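Local coordinates for Mll8193 protein (Mesorhizobium loti, PDB 3FH1) that is of unknown function but adopts an NTF2-like fold of the SnoaL-like family, whose members often enclose a pocket between sheet and helices, at residues Q68-S71 with A72-T75. Numbering follows the deposited sequence. Where two conformers were deposited one is given.
Sequences QLWS and AIAT
I73 sits one helical turn after L69, and the pair illustrates how an amphipathic helix builds a greasy stripe at i, i+4 spacing. I73 CD1 reaches back to within 3.9 Å of L69 CG, the two side chains meeting at a slant, and it also comes to 4.3 Å from W70 CD1. With CG1 placed beside its own backbone N (chi1 -70°), I73 brings that methylene to 3.4 Å from L69 O. The same carbonyl accepts the I73 N-H in its own plane at a nearly straight 165°, while A74 N donates to W70 O at 2.9 Å. Packing slackens on the other flank, where Q68 extends into solvent and the methyl of exposed A72 merely rests 3.6 Å from Q68 O. Toward the C-terminal end T75 OG1 donates to S71 O at 2.8 Å, and the same oxygen takes only a weak backbone bond from T75 N. The buried W70 hydrogen-bonds through NE1 an unidentified ligand, probably from the crystallisation liquor, and meets F26 and F30 edge-to-face; with A74 buried against V29 and F30, helix 16-31 thus packs against helix 63-75, while I48 of strand 46-49 touches L69 and W70.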
loop_
_atom_site.group_PDB
_atom_site.type_symbol
_atom_site.label_atom_id
_atom_site.label_comp_id
_atom_site.label_asym_id
_atom_site.label_seq_id
_atom_site.Cartn_x
_atom_site.Cartn_y
_atom_site.Cartn_z
ATOM N N GLN A 68 -8.944 -19.209 -6.898
ATOM C CA GLN A 68 -8.233 -19.731 -8.061
ATOM C C GLN A 68 -6.946 -18.928 -8.294
ATOM O O GLN A 68 -5.899 -19.527 -8.584
ATOM C CB GLN A 68 -9.100 -19.681 -9.300
ATOM C CG GLN A 68 -8.493 -20.341 -10.523
ATOM C CD GLN A 68 -9.542 -20.476 -11.648
ATOM O OE1 GLN A 68 -10.692 -20.912 -11.414
ATOM N NE2 GLN A 68 -9.158 -20.077 -12.854
ATOM N N LEU A 69 -7.027 -17.603 -8.205
ATOM C CA LEU A 69 -5.888 -16.754 -8.494
ATOM C C LEU A 69 -4.797 -16.959 -7.459
ATOM O O LEU A 69 -3.655 -17.231 -7.787
ATOM C CB LEU A 69 -6.260 -15.289 -8.570
ATOM C CG LEU A 69 -5.096 -14.262 -8.795
ATOM C CD1 LEU A 69 -4.520 -14.419 -10.137
ATOM C CD2 LEU A 69 -5.544 -12.837 -8.569
ATOM N N TRP A 70 -5.153 -16.841 -6.195
ATOM C CA TRP A 70 -4.159 -17.017 -5.155
ATOM C C TRP A 70 -3.553 -18.434 -5.117
ATOM O O TRP A 70 -2.369 -18.599 -4.821
ATOM C CB TRP A 70 -4.745 -16.632 -3.828
ATOM C CG TRP A 70 -4.723 -15.157 -3.592
ATOM C CD1 TRP A 70 -3.727 -14.278 -3.935
ATOM C CD2 TRP A 70 -5.698 -14.388 -2.876
ATOM N NE1 TRP A 70 -4.033 -13.009 -3.460
ATOM C CE2 TRP A 70 -5.205 -13.081 -2.769
ATOM C CE3 TRP A 70 -6.922 -14.701 -2.257
ATOM C CZ2 TRP A 70 -5.924 -12.082 -2.142
ATOM C CZ3 TRP A 70 -7.621 -13.719 -1.656
ATOM C CH2 TRP A 70 -7.123 -12.404 -1.599
ATOM N N SER A 71 -4.357 -19.458 -5.400
ATOM C CA SER A 71 -3.868 -20.851 -5.446
ATOM C C SER A 71 -2.800 -21.039 -6.521
ATOM O O SER A 71 -1.796 -21.734 -6.333
ATOM C CB SER A 71 -5.035 -21.819 -5.687
ATOM O OG SER A 71 -5.955 -21.773 -4.613
ATOM N N ALA A 72 -3.037 -20.438 -7.670
ATOM C CA ALA A 72 -2.098 -20.551 -8.768
ATOM C C ALA A 72 -0.798 -19.843 -8.369
ATOM O O ALA A 72 0.295 -20.328 -8.667
ATOM C CB ALA A 72 -2.678 -19.925 -10.037
ATOM N N ILE A 73 -0.935 -18.657 -7.794
ATOM C CA ILE A 73 0.224 -17.850 -7.363
ATOM C C ILE A 73 1.045 -18.648 -6.366
ATOM O O ILE A 73 2.267 -18.729 -6.504
ATOM C CB ILE A 73 -0.158 -16.466 -6.812
ATOM C CG1 ILE A 73 -0.676 -15.593 -7.975
ATOM C CG2 ILE A 73 1.078 -15.789 -6.103
ATOM C CD1 ILE A 73 -1.378 -14.322 -7.519
ATOM N N ALA A 74 0.373 -19.243 -5.395
ATOM C CA ALA A 74 1.031 -19.983 -4.300
ATOM C C ALA A 74 1.766 -21.219 -4.738
ATOM O O ALA A 74 2.649 -21.689 -4.032
ATOM C CB ALA A 74 0.018 -20.380 -3.209
ATOM N N THR A 75 1.339 -21.789 -5.844
ATOM C CA THR A 75 1.878 -23.056 -6.291
ATOM C C THR A 75 2.675 -22.979 -7.597
ATOM O O THR A 75 3.056 -24.026 -8.141
ATOM C CB THR A 75 0.749 -24.133 -6.431
ATOM O OG1 THR A 75 -0.192 -23.700 -7.417
ATOM C CG2 THR A 75 0.068 -24.371 -5.095
#